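Local coordinates for protein Non-sulfated chondroitin lyase E66 (Autographa californica nucleopolyhedrovirus, PDB 3VSN) that degrades non-sulfated chondroitin as a lyase of the occlusion-derived virus envelope and is essential for oral infection of the insect host, at residues Asp563-Phe568 / Ile576-Gly581; Pro177-Ser182 / Gln217-Ile222; Glu608-Pro613 / Gly642-Asn647; Asp248-Gly253 / Pro295-Arg300. All coordinates share one frame; numbering follows the deposited sequence.

Contact 1 (Asp563-Phe568 / Ile576-Gly581); sequences DSLRAF and IYVNVG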
loop_
_atom_site.group_PDB
_atom_site.type_symbol
_atom_site.label_atom_id
_atom_site.label_comp_id
_atom_site.label_asym_id
_atom_site.label_seq_id
_atom_site.Cartn_x
_atom_site.Cartn_y
_atom_site.Cartn_z
ATOM N N ASP A 563 23.061 -3.837 -16.504
ATOM C CA ASP A 563 22.554 -4.587 -17.651
ATOM C C ASP A 563 22.817 -3.819 -18.937
ATOM O O ASP A 563 23.256 -2.669 -18.900
ATOM C CB ASP A 563 21.056 -4.857 -17.490
ATOM C CG ASP A 563 20.240 -3.581 -17.406
ATOM O OD1 ASP A 563 20.204 -2.827 -18.403
ATOM O OD2 ASP A 563 19.638 -3.327 -16.342
ATOM N N SER A 564 22.529 -4.451 -20.070
ATOM C CA SER A 564 22.728 -3.815 -21.368
ATOM C C SER A 564 21.400 -3.596 -22.093
ATOM O O SER A 564 21.287 -3.836 -23.296
ATOM C CB SER A 564 23.693 -4.648 -22.216
ATOM O OG SER A 564 24.942 -4.784 -21.551
ATOM N N LEU A 565 20.398 -3.128 -21.354
ATOM C CA LEU A 565 19.084 -2.856 -21.930
ATOM C C LEU A 565 19.182 -1.879 -23.106
ATOM O O LEU A 565 19.890 -0.875 -23.034
ATOM C CB LEU A 565 18.134 -2.313 -20.854
ATOM C CG LEU A 565 16.708 -1.932 -21.259
ATOM C CD1 LEU A 565 15.767 -2.109 -20.077
ATOM C CD2 LEU A 565 16.649 -0.500 -21.785
ATOM N N ARG A 566 18.475 -2.194 -24.188
ATOM C CA ARG A 566 18.344 -1.292 -25.327
ATOM C C ARG A 566 16.867 -1.150 -25.681
ATOM O O ARG A 566 16.078 -2.061 -25.432
ATOM C CB ARG A 566 19.141 -1.813 -26.532
ATOM C CG ARG A 566 20.637 -1.998 -26.296
ATOM C CD ARG A 566 21.370 -0.668 -26.143
ATOM N NE ARG A 566 22.813 -0.847 -25.952
ATOM C CZ ARG A 566 23.419 -0.966 -24.770
ATOM N NH1 ARG A 566 22.720 -0.922 -23.638
ATOM N NH2 ARG A 566 24.737 -1.129 -24.720
ATOM N N ALA A 567 16.495 -0.001 -26.239
ATOM C CA ALA A 567 15.120 0.231 -26.672
ATOM C C ALA A 567 15.110 0.823 -28.073
ATOM O O ALA A 567 16.036 1.534 -28.462
ATOM C CB ALA A 567 14.380 1.135 -25.697
ATOM N N PHE A 568 14.059 0.522 -28.826
ATOM C CA PHE A 568 13.998 0.880 -30.238
ATOM C C PHE A 568 12.615 1.372 -30.604
ATOM O O PHE A 568 11.609 0.859 -30.104
ATOM C CB PHE A 568 14.332 -0.327 -31.121
ATOM C CG PHE A 568 15.633 -1.002 -30.781
ATOM C CD1 PHE A 568 16.832 -0.541 -31.314
ATOM C CD2 PHE A 568 15.658 -2.111 -29.939
ATOM C CE1 PHE A 568 18.033 -1.165 -31.006
ATOM C CE2 PHE A 568 16.856 -2.743 -29.631
ATOM C CZ PHE A 568 18.044 -2.270 -30.167
ATOM N N ILE A 576 7.259 0.686 -29.586
ATOM C CA ILE A 576 8.488 0.682 -28.779
ATOM C C ILE A 576 8.900 -0.719 -28.330
ATOM O O ILE A 576 8.217 -1.350 -27.521
ATOM C CB ILE A 576 8.366 1.593 -27.529
ATOM C CG1 ILE A 576 7.862 2.999 -27.906
ATOM C CG2 ILE A 576 9.688 1.653 -26.763
ATOM C CD1 ILE A 576 8.722 3.742 -28.908
ATOM N N TYR A 577 10.040 -1.171 -28.844
ATOM C CA TYR A 577 10.593 -2.485 -28.526
ATOM C C TYR A 577 11.734 -2.349 -27.518
ATOM O O TYR A 577 12.698 -1.616 -27.762
ATOM C CB TYR A 577 11.054 -3.166 -29.833
ATOM C CG TYR A 577 11.985 -4.366 -29.714
ATOM C CD1 TYR A 577 11.831 -5.319 -28.699
ATOM C CD2 TYR A 577 12.998 -4.566 -30.651
ATOM C CE1 TYR A 577 12.680 -6.415 -28.607
ATOM C CE2 TYR A 577 13.845 -5.664 -30.570
ATOM C CZ TYR A 577 13.685 -6.581 -29.547
ATOM O OH TYR A 577 14.525 -7.668 -29.469
ATOM N N VAL A 578 11.612 -3.042 -26.386
ATOM C CA VAL A 578 12.668 -3.072 -25.379
ATOM C C VAL A 578 13.267 -4.473 -25.301
ATOM O O VAL A 578 12.560 -5.450 -25.058
ATOM C CB VAL A 578 12.168 -2.636 -23.978
ATOM C CG1 VAL A 578 13.317 -2.620 -22.974
ATOM C CG2 VAL A 578 11.512 -1.265 -24.044
ATOM N N ASN A 579 14.570 -4.563 -25.541
ATOM C CA ASN A 579 15.299 -5.804 -25.328
ATOM C C ASN A 579 16.224 -5.616 -24.132
ATOM O O ASN A 579 17.233 -4.916 -24.225
ATOM C CB ASN A 579 16.080 -6.209 -26.590
ATOM C CG ASN A 579 16.730 -7.584 -26.471
ATOM O OD1 ASN A 579 16.711 -8.210 -25.408
ATOM N ND2 ASN A 579 17.315 -8.058 -27.570
ATOM N N VAL A 580 15.865 -6.232 -23.006
ATOM C CA VAL A 580 16.652 -6.114 -21.775
ATOM C C VAL A 580 18.037 -6.736 -21.953
ATOM O O VAL A 580 19.006 -6.297 -21.334
ATOM C CB VAL A 580 15.928 -6.752 -20.563
ATOM C CG1 VAL A 580 16.756 -6.595 -19.301
ATOM C CG2 VAL A 580 14.556 -6.122 -20.366
ATOM N N GLY A 581 18.116 -7.752 -22.810
ATOM C CA GLY A 581 19.377 -8.417 -23.116
ATOM C C GLY A 581 19.644 -9.616 -22.227
ATOM O O GLY A 581 20.713 -10.217 -22.303
HETATM O O HOH W 1 21.440 -7.082 -20.339
#
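R566 and N579 face each other as an antiparallel hydrogen-bonded pair, and two more bridges follow along this beta hairpin of strands 566-569 and 575-579. R566 N gives a nearly straight bond to N579 O (3.0 Å, 175° at the hydrogen), and N579 N returns one to R566 O. At the next hydrogen-bonded pair F568 N reaches Y577 O at 2.7 Å, in the carbonyl plane, while Y577 N bonds back to F568 O. The non-hydrogen-bonded pair A567 and V578 lies between them, where A567 CA also makes a CA-H...O contact to Y577 O.

Beyond the strands, a water takes over: it accepts from S564 N and donates to V580 O at 2.7 Å. Two Asx turns shape this end, D563 OD1 accepting from L565 N and N579 OD1 from G581 N. D563 is itself tied to K555 by a salt bridge and to the hydroxyl of Y449.

Apolar contacts split between the two faces. With L565 CG anti to its own N (chi1 179°), the leucine crosses V578 at a slant, CD1 lying 3.8 Å from V578 CG1; A567 CB meets V578 CG2 on the same face. F454 covers this side. On the other face F568 and Y577 lie side by side, F568 CD2 3.7 Å from Y577 CD2, their planes inclined at 32°.

The chemistry is therefore two-sided: small and branched aliphatic groups are buried toward strands 440-449 and 452-461, while F568, Y577 and R566 lie on the more exposed face of the hairpin, whose strand 566-569 is the outermost of its sheet within the chain.

Contact 2 (Pro177-Ser182 / Gln217-Ile222); sequences PTAVNS and QGIQEI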
loop_
_atom_site.group_PDB
_atom_site.type_symbol
_atom_site.label_atom_id
_atom_site.label_comp_id
_atom_site.label_asym_id
_atom_site.label_seq_id
_atom_site.Cartn_x
_atom_site.Cartn_y
_atom_site.Cartn_z
ATOM N N PRO A 177 -21.807 -4.412 25.801
ATOM C CA PRO A 177 -22.882 -5.380 26.074
ATOM C C PRO A 177 -23.182 -6.325 24.907
ATOM O O PRO A 177 -23.648 -7.445 25.130
ATOM C CB PRO A 177 -24.092 -4.491 26.380
ATOM C CG PRO A 177 -23.796 -3.189 25.719
ATOM C CD PRO A 177 -22.310 -3.024 25.801
ATOM N N THR A 178 -22.938 -5.862 23.681
ATOM C CA THR A 178 -22.952 -6.727 22.501
ATOM C C THR A 178 -21.665 -6.484 21.709
ATOM O O THR A 178 -20.875 -5.609 22.058
ATOM C CB THR A 178 -24.165 -6.471 21.577
ATOM O OG1 THR A 178 -23.958 -5.263 20.835
ATOM C CG2 THR A 178 -25.476 -6.384 22.367
ATOM N N ALA A 179 -21.470 -7.255 20.643
ATOM C CA ALA A 179 -20.310 -7.102 19.764
ATOM C C ALA A 179 -20.261 -5.753 19.036
ATOM O O ALA A 179 -19.185 -5.298 18.629
ATOM C CB ALA A 179 -20.270 -8.243 18.760
ATOM N N VAL A 180 -21.422 -5.113 18.886
ATOM C CA VAL A 180 -21.540 -3.907 18.058
ATOM C C VAL A 180 -22.147 -2.695 18.777
ATOM O O VAL A 180 -22.444 -1.676 18.146
ATOM C CB VAL A 180 -22.321 -4.188 16.749
ATOM C CG1 VAL A 180 -21.554 -5.161 15.865
ATOM C CG2 VAL A 180 -23.722 -4.713 17.043
ATOM N N ASN A 181 -22.321 -2.804 20.092
ATOM C CA ASN A 181 -22.905 -1.722 20.876
ATOM C C ASN A 181 -22.013 -1.344 22.046
ATOM O O ASN A 181 -21.532 -2.212 22.776
ATOM C CB ASN A 181 -24.300 -2.106 21.380
ATOM C CG ASN A 181 -25.312 -2.244 20.257
ATOM O OD1 ASN A 181 -25.838 -1.253 19.758
ATOM N ND2 ASN A 181 -25.603 -3.479 19.869
ATOM N N SER A 182 -21.787 -0.045 22.209
ATOM C CA SER A 182 -21.019 0.468 23.335
ATOM C C SER A 182 -21.484 1.865 23.706
ATOM O O SER A 182 -21.584 2.742 22.845
ATOM C CB SER A 182 -19.523 0.475 23.018
ATOM O OG SER A 182 -18.772 1.013 24.095
ATOM N N GLN A 217 -26.805 -11.660 17.068
ATOM C CA GLN A 217 -27.061 -10.655 16.031
ATOM C C GLN A 217 -25.838 -9.777 15.740
ATOM O O GLN A 217 -25.514 -9.523 14.575
ATOM C CB GLN A 217 -28.266 -9.787 16.420
ATOM C CG GLN A 217 -28.594 -8.655 15.445
ATOM C CD GLN A 217 -29.706 -7.741 15.946
ATOM O OE1 GLN A 217 -30.323 -7.990 16.984
ATOM N NE2 GLN A 217 -29.965 -6.672 15.202
ATOM N N GLY A 218 -25.173 -9.319 16.803
ATOM C CA GLY A 218 -23.986 -8.469 16.681
ATOM C C GLY A 218 -22.842 -9.143 15.944
ATOM O O GLY A 218 -22.211 -8.537 15.076
ATOM N N ILE A 219 -22.583 -10.402 16.289
ATOM C CA ILE A 219 -21.540 -11.204 15.648
ATOM C C ILE A 219 -21.876 -11.462 14.172
ATOM O O ILE A 219 -20.990 -11.439 13.315
ATOM C CB ILE A 219 -21.284 -12.523 16.427
ATOM C CG1 ILE A 219 -20.682 -12.229 17.815
ATOM C CG2 ILE A 219 -20.395 -13.488 15.646
ATOM C CD1 ILE A 219 -19.240 -11.751 17.813
ATOM N N GLN A 220 -23.160 -11.679 13.884
ATOM C CA GLN A 220 -23.632 -11.858 12.507
ATOM C C GLN A 220 -23.360 -10.622 11.644
ATOM O O GLN A 220 -23.000 -10.748 10.474
ATOM C CB GLN A 220 -25.118 -12.228 12.477
ATOM C CG GLN A 220 -25.422 -13.632 12.982
ATOM C CD GLN A 220 -25.015 -14.721 12.005
ATOM O OE1 GLN A 220 -24.243 -15.619 12.344
ATOM N NE2 GLN A 220 -25.533 -14.648 10.784
ATOM N N GLU A 221 -23.524 -9.437 12.229
ATOM C CA GLU A 221 -23.193 -8.184 11.547
ATOM C C GLU A 221 -21.697 -8.106 11.223
ATOM O O GLU A 221 -21.315 -7.715 10.114
ATOM C CB GLU A 221 -23.624 -6.974 12.380
ATOM C CG GLU A 221 -25.133 -6.799 12.478
ATOM C CD GLU A 221 -25.551 -5.612 13.328
ATOM O OE1 GLU A 221 -24.690 -4.797 13.724
ATOM O OE2 GLU A 221 -26.763 -5.490 13.600
ATOM N N ILE A 222 -20.864 -8.492 12.190
ATOM C CA ILE A 222 -19.410 -8.488 12.014
ATOM C C ILE A 222 -18.971 -9.510 10.961
ATOM O O ILE A 222 -18.114 -9.208 10.127
ATOM C CB ILE A 222 -18.659 -8.694 13.356
ATOM C CG1 ILE A 222 -18.858 -7.472 14.261
ATOM C CG2 ILE A 222 -17.170 -8.941 13.121
ATOM C CD1 ILE A 222 -18.413 -7.676 15.693
#
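G218 lies beside A179 and V180, close to the start of helix 217-225, and its lack of a side chain lets the loop come near: the CA atoms of G218 and A179 are 5.0 Å apart. A CB on G218 would point at the loop and sit tightly against A179 CB and V180 CG2. The carbonyl of G218 also meets the valine, with V180 CG1 3.5 Å from G218 O, although that oxygen already accepts the helical bond from I222 N.

I219 starts away from the loop but turns its end back, bringing CD1 to 3.8 Å from A179 CB. One turn on from G218, E221 extends its chain across V180 at about a right angle, its OE1 lying 3.5 Å from V180 CG2.

I222 completes the row. Its CD1 meets A179 CB at 3.6 Å, and its CG1 packs on V180 CG1, the branch placed beside the backbone N of the valine (chi1 -65°). A179 CB thus meets the CD1 methyls of both isoleucines, which approach it from the helix side. T178 OG1 steadies the loop by accepting from V180 N in an ST turn and from N181 ND2.

Within the N-terminal alpha-helical domain, an alpha/alpha toroid, helix 189-205 supports both partners: Y199 touches A179, and S192 touches V180 and I222. H186 of strand 185-186 borders V180 and E221, while helix 262-269 reaches the isoleucines through F269 and Y265.

Contact 3 (Glu608-Pro613 / Gly642-Asn647); sequences EDTTIP and GFKLNN. With GOL (glycerol), chain B.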
loop_
_atom_site.group_PDB
_atom_site.type_symbol
_atom_site.label_atom_id
_atom_site.label_comp_id
_atom_site.label_asym_id
_atom_site.label_seq_id
_atom_site.Cartn_x
_atom_site.Cartn_y
_atom_site.Cartn_z
ATOM N N GLU A 608 -8.959 -2.878 -22.782
ATOM C CA GLU A 608 -9.478 -4.037 -22.038
ATOM C C GLU A 608 -10.248 -5.024 -22.923
ATOM O O GLU A 608 -11.164 -5.717 -22.465
ATOM C CB GLU A 608 -10.291 -3.587 -20.810
ATOM C CG GLU A 608 -9.487 -2.707 -19.851
ATOM C CD GLU A 608 -10.323 -2.067 -18.755
ATOM O OE1 GLU A 608 -11.519 -1.788 -18.981
ATOM O OE2 GLU A 608 -9.775 -1.822 -17.660
ATOM N N ASP A 609 -9.852 -5.090 -24.193
ATOM C CA ASP A 609 -10.411 -6.052 -25.139
ATOM C C ASP A 609 -10.261 -7.474 -24.605
ATOM O O ASP A 609 -9.203 -7.845 -24.088
ATOM C CB ASP A 609 -9.707 -5.943 -26.494
ATOM C CG ASP A 609 -10.020 -4.643 -27.225
ATOM O OD1 ASP A 609 -10.694 -3.759 -26.655
ATOM O OD2 ASP A 609 -9.590 -4.504 -28.386
ATOM N N THR A 610 -11.323 -8.264 -24.723
ATOM C CA THR A 610 -11.283 -9.665 -24.299
ATOM C C THR A 610 -10.978 -10.585 -25.484
ATOM O O THR A 610 -10.900 -11.805 -25.331
ATOM C CB THR A 610 -12.591 -10.091 -23.606
ATOM O OG1 THR A 610 -13.692 -9.862 -24.493
ATOM C CG2 THR A 610 -12.799 -9.288 -22.320
ATOM N N THR A 611 -10.808 -9.984 -26.661
ATOM C CA THR A 611 -10.323 -10.697 -27.841
ATOM C C THR A 611 -9.059 -10.024 -28.377
ATOM O O THR A 611 -8.891 -8.810 -28.229
ATOM C CB THR A 611 -11.386 -10.777 -28.957
ATOM O OG1 THR A 611 -11.768 -9.455 -29.354
ATOM C CG2 THR A 611 -12.621 -11.552 -28.490
ATOM N N ILE A 612 -8.169 -10.822 -28.965
ATOM C CA ILE A 612 -6.934 -10.332 -29.592
ATOM C C ILE A 612 -6.827 -10.907 -31.009
ATOM O O ILE A 612 -6.918 -12.123 -31.188
ATOM C CB ILE A 612 -5.674 -10.685 -28.754
ATOM C CG1 ILE A 612 -4.405 -10.072 -29.370
ATOM C CG2 ILE A 612 -5.517 -12.196 -28.576
ATOM C CD1 ILE A 612 -3.175 -10.184 -28.487
ATOM N N PRO A 613 -6.655 -10.036 -32.025
ATOM C CA PRO A 613 -6.549 -10.528 -33.401
ATOM C C PRO A 613 -5.232 -11.254 -33.672
ATOM O O PRO A 613 -4.203 -10.910 -33.074
ATOM C CB PRO A 613 -6.620 -9.244 -34.244
ATOM C CG PRO A 613 -7.193 -8.203 -33.338
ATOM C CD PRO A 613 -6.674 -8.565 -31.978
ATOM N N GLY A 642 -8.967 -14.433 -34.228
ATOM C CA GLY A 642 -8.000 -14.311 -33.145
ATOM C C GLY A 642 -8.346 -15.209 -31.976
ATOM O O GLY A 642 -8.853 -16.315 -32.171
ATOM N N PHE A 643 -8.073 -14.728 -30.766
ATOM C CA PHE A 643 -8.334 -15.485 -29.545
ATOM C C PHE A 643 -9.211 -14.696 -28.586
ATOM O O PHE A 643 -9.187 -13.470 -28.578
ATOM C CB PHE A 643 -7.029 -15.833 -28.827
ATOM C CG PHE A 643 -6.099 -16.685 -29.632
ATOM C CD1 PHE A 643 -6.175 -18.074 -29.570
ATOM C CD2 PHE A 643 -5.124 -16.097 -30.436
ATOM C CE1 PHE A 643 -5.306 -18.861 -30.311
ATOM C CE2 PHE A 643 -4.255 -16.880 -31.175
ATOM C CZ PHE A 643 -4.345 -18.264 -31.113
ATOM N N LYS A 644 -9.963 -15.417 -27.766
ATOM C CA LYS A 644 -10.811 -14.823 -26.748
ATOM C C LYS A 644 -10.403 -15.413 -25.404
ATOM O O LYS A 644 -10.122 -16.602 -25.315
ATOM C CB LYS A 644 -12.272 -15.136 -27.055
ATOM C CG LYS A 644 -13.291 -14.605 -26.064
ATOM C CD LYS A 644 -14.696 -14.892 -26.575
ATOM C CE LYS A 644 -15.758 -14.621 -25.526
ATOM N NZ LYS A 644 -15.903 -13.158 -25.291
ATOM N N LEU A 645 -10.375 -14.581 -24.366
ATOM C CA LEU A 645 -10.013 -15.037 -23.022
ATOM C C LEU A 645 -10.959 -16.126 -22.514
ATOM O O LEU A 645 -12.175 -16.020 -22.684
ATOM C CB LEU A 645 -10.018 -13.860 -22.042
ATOM C CG LEU A 645 -8.965 -12.763 -22.243
ATOM C CD1 LEU A 645 -9.275 -11.574 -21.346
ATOM C CD2 LEU A 645 -7.553 -13.280 -21.988
ATOM N N ASN A 646 -10.397 -17.168 -21.900
ATOM C CA ASN A 646 -11.200 -18.209 -21.252
ATOM C C ASN A 646 -12.071 -17.625 -20.143
ATOM O O ASN A 646 -13.219 -18.022 -19.974
ATOM C CB ASN A 646 -10.313 -19.321 -20.673
ATOM C CG ASN A 646 -9.692 -20.206 -21.743
ATOM O OD1 ASN A 646 -10.074 -20.158 -22.912
ATOM N ND2 ASN A 646 -8.728 -21.027 -21.340
ATOM N N ASN A 647 -11.511 -16.673 -19.397
ATOM C CA ASN A 647 -12.204 -16.042 -18.279
ATOM C C ASN A 647 -11.649 -14.645 -18.045
ATOM O O ASN A 647 -10.489 -14.487 -17.675
ATOM C CB ASN A 647 -12.061 -16.895 -17.008
ATOM C CG ASN A 647 -12.848 -16.340 -15.828
ATOM O OD1 ASN A 647 -13.576 -15.355 -15.953
ATOM N ND2 ASN A 647 -12.703 -16.981 -14.669
HETATM C C1 GOL B . -16.357 -12.574 -21.882
HETATM O O1 GOL B . -15.903 -11.426 -22.678
HETATM C C2 GOL B . -15.116 -13.237 -21.243
HETATM O O2 GOL B . -14.073 -13.420 -22.229
HETATM C C3 GOL B . -15.508 -14.585 -20.634
HETATM O O3 GOL B . -15.452 -14.505 -19.200
#
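The O1 hydroxyl of a glycerol, probably from the crystallisation liquor, is held weakly by both segments: by K644 NZ at 3.1 Å and by T610 OG1 at 3.3 Å. These two side chains lie alongside, pointing the same way. K644 runs extended until its last torsion (chi4 71°) bends NZ round to the hydroxyl. The glycerol's O2 makes another weak bond, to L645 O.

Strands 611-613 and 642-645 pair antiparallel. I612 N to F643 O (2.9 Å, in the carbonyl plane) and F643 N to I612 O form the hydrogen-bonded pair, and L645 N adds a 3.0 Å bond to T610 O. G642, its backbone almost fully extended, would aim a side chain at I612 O; having none, it lets the strands pair.

On one face the T611 and K644 side chains cross at a slant, T611 CG2 lying 3.9 Å from K644 CB. On the other, I612 CG2 touches F643 CB and sits at the ring's edge, near its plane; F614 and F656 meet that ring edge-to-face.

The I612-F643 face is thus apolar, whereas the K644 ammonium and, from the loop, the T610 hydroxyl hold a small polyol weakly; Y639 probably steadies the K644 charge by a cation-pi contact.

Contact 4 (Asp248-Gly253 / Pro295-Arg300); sequences DVRAYG and PGVMSR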
loop_
_atom_site.group_PDB
_atom_site.type_symbol
_atom_site.label_atom_id
_atom_site.label_comp_id
_atom_site.label_asym_id
_atom_site.label_seq_id
_atom_site.Cartn_x
_atom_site.Cartn_y
_atom_site.Cartn_z
ATOM N N ASP A 248 -14.260 5.282 -4.829
ATOM C CA ASP A 248 -13.396 5.085 -6.002
ATOM C C ASP A 248 -11.897 5.342 -5.781
ATOM O O ASP A 248 -11.163 5.579 -6.741
ATOM C CB ASP A 248 -13.915 5.932 -7.176
ATOM C CG ASP A 248 -13.872 7.433 -6.891
ATOM O OD1 ASP A 248 -13.450 7.845 -5.791
ATOM O OD2 ASP A 248 -14.254 8.213 -7.785
ATOM N N VAL A 249 -11.449 5.289 -4.527
ATOM C CA VAL A 249 -10.039 5.547 -4.203
ATOM C C VAL A 249 -9.315 4.243 -3.853
ATOM O O VAL A 249 -9.806 3.458 -3.039
ATOM C CB VAL A 249 -9.891 6.574 -3.045
ATOM C CG1 VAL A 249 -8.432 6.965 -2.835
ATOM C CG2 VAL A 249 -10.721 7.824 -3.318
ATOM N N ARG A 250 -8.159 4.006 -4.480
ATOM C CA ARG A 250 -7.256 2.935 -4.036
ATOM C C ARG A 250 -6.718 3.326 -2.657
ATOM O O ARG A 250 -5.978 4.302 -2.538
ATOM C CB ARG A 250 -6.096 2.730 -5.023
ATOM C CG ARG A 250 -6.508 2.340 -6.439
ATOM C CD ARG A 250 -5.300 2.285 -7.374
ATOM N NE ARG A 250 -5.709 2.258 -8.778
ATOM C CZ ARG A 250 -6.010 3.337 -9.501
ATOM N NH1 ARG A 250 -5.933 4.548 -8.967
ATOM N NH2 ARG A 250 -6.384 3.204 -10.770
ATOM N N ALA A 251 -7.100 2.578 -1.621
ATOM C CA ALA A 251 -6.823 2.981 -0.236
ATOM C C ALA A 251 -6.790 1.795 0.726
ATOM O O ALA A 251 -7.830 1.211 1.041
ATOM C CB ALA A 251 -7.855 3.997 0.229
ATOM N N TYR A 252 -5.598 1.462 1.206
ATOM C CA TYR A 252 -5.412 0.278 2.036
ATOM C C TYR A 252 -5.589 0.516 3.537
ATOM O O TYR A 252 -5.540 -0.435 4.322
ATOM C CB TYR A 252 -4.058 -0.366 1.734
ATOM C CG TYR A 252 -4.134 -1.347 0.586
ATOM C CD1 TYR A 252 -4.335 -0.907 -0.728
ATOM C CD2 TYR A 252 -4.027 -2.717 0.813
ATOM C CE1 TYR A 252 -4.415 -1.810 -1.781
ATOM C CE2 TYR A 252 -4.106 -3.623 -0.230
ATOM C CZ TYR A 252 -4.297 -3.168 -1.522
ATOM O OH TYR A 252 -4.366 -4.076 -2.553
ATOM N N GLY A 253 -5.818 1.773 3.920
ATOM C CA GLY A 253 -5.982 2.152 5.326
ATOM C C GLY A 253 -6.994 1.317 6.097
ATOM O O GLY A 253 -6.732 0.914 7.232
ATOM N N PRO A 295 3.076 4.647 -3.069
ATOM C CA PRO A 295 2.303 5.724 -2.430
ATOM C C PRO A 295 0.866 5.878 -2.923
ATOM O O PRO A 295 0.002 6.265 -2.139
ATOM C CB PRO A 295 3.114 6.985 -2.751
ATOM C CG PRO A 295 4.508 6.494 -2.963
ATOM C CD PRO A 295 4.368 5.133 -3.594
ATOM N N GLY A 296 0.612 5.564 -4.192
ATOM C CA GLY A 296 -0.722 5.720 -4.789
ATOM C C GLY A 296 -1.864 4.959 -4.125
ATOM O O GLY A 296 -3.030 5.297 -4.330
ATOM N N VAL A 297 -1.545 3.934 -3.337
ATOM C CA VAL A 297 -2.579 3.156 -2.630
ATOM C C VAL A 297 -2.623 3.467 -1.126
ATOM O O VAL A 297 -3.383 2.849 -0.374
ATOM C CB VAL A 297 -2.435 1.627 -2.856
ATOM C CG1 VAL A 297 -2.483 1.289 -4.346
ATOM C CG2 VAL A 297 -1.161 1.091 -2.221
ATOM N N MET A 298 -1.816 4.434 -0.699
ATOM C CA MET A 298 -1.675 4.754 0.724
ATOM C C MET A 298 -2.338 6.086 1.096
ATOM O O MET A 298 -3.117 6.631 0.316
ATOM C CB MET A 298 -0.197 4.713 1.132
ATOM C CG MET A 298 0.432 3.328 1.009
ATOM S SD MET A 298 -0.237 2.113 2.171
ATOM C CE MET A 298 0.729 2.477 3.635
ATOM N N SER A 299 -2.043 6.599 2.289
ATOM C CA SER A 299 -2.783 7.750 2.823
ATOM C C SER A 299 -2.497 9.074 2.102
ATOM O O SER A 299 -1.488 9.215 1.405
ATOM C CB SER A 299 -2.586 7.879 4.339
ATOM O OG SER A 299 -1.222 7.790 4.689
ATOM N N ARG A 300 -3.397 10.036 2.284
ATOM C CA ARG A 300 -3.361 11.304 1.550
ATOM C C ARG A 300 -2.156 12.206 1.839
ATOM O O ARG A 300 -1.867 13.110 1.059
ATOM C CB ARG A 300 -4.658 12.085 1.776
ATOM C CG ARG A 300 -5.885 11.467 1.123
ATOM C CD ARG A 300 -7.135 12.266 1.458
ATOM N NE ARG A 300 -7.358 12.312 2.901
ATOM C CZ ARG A 300 -8.070 11.421 3.586
ATOM N NH1 ARG A 300 -8.655 10.404 2.966
ATOM N NH2 ARG A 300 -8.201 11.554 4.900
HETATM O O HOH W 2 -4.448 5.941 -6.626
#
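V297 CB lies 3.8 Å from Y252 CD1 where the edge strand 249-250 of a small mixed sheet packs against the 3-10 turn 295-297, beside the active site of a lyase built from an alpha/alpha toroid and a beta-sandwich. The two side chains run side by side and point the same way, with the valine set obliquely to the tyrosine ring. Y252 CD1 and CE1 both touch V297 CB, and CD1 also meets its CG2. Y252 OH, at the ring's far end, is hydrogen-bonded to A282 O.

V297 uses its other branch on R250. With CG1 beside the valine's own N (chi1 -57°), that methyl reaches R250 CB at 3.9 Å, so V297 packs on both the base of the arginine and the tyrosine ring. R250 then extends away from the valine, and its NE bonds to S325 O.

Y252 N donates to V297 O at 3.1 Å, nearly along the C=O axis, and A251 CA makes a CA-H...O contact to the same oxygen.

R300, the transition-state stabiliser three residues on from V297, forms salt bridges to D352 and to the catalytically important E350. A251 has its side chain about 6 Å from those of E350 and the proton acceptor H246. One water bridges the two segments, accepting from R250 NH1 at 3.1 Å and donating to G296 O at 2.8 Å.

Contact 4 is the central one, its centre 7 Å from that of the chain, and it holds R300 of the catalytic site. The other three lie about 30 Å from the chain's centre. Contact 2 approaches the catalytic residues from the helical domain: V180's side chain is about 8 Å from that of N191, and I222's about 9 Å from that of Y254. The centres of contacts 2 and 4 are 28 Å apart. Contacts 1 and 3, both antiparallel strand pairs, lie away from the annotated sites with centres 27 Å apart. Contact 3 comes within about 9 Å of contact 4 at the nearest atoms; contacts 1 and 2 lie on opposite sides of the chain's centre.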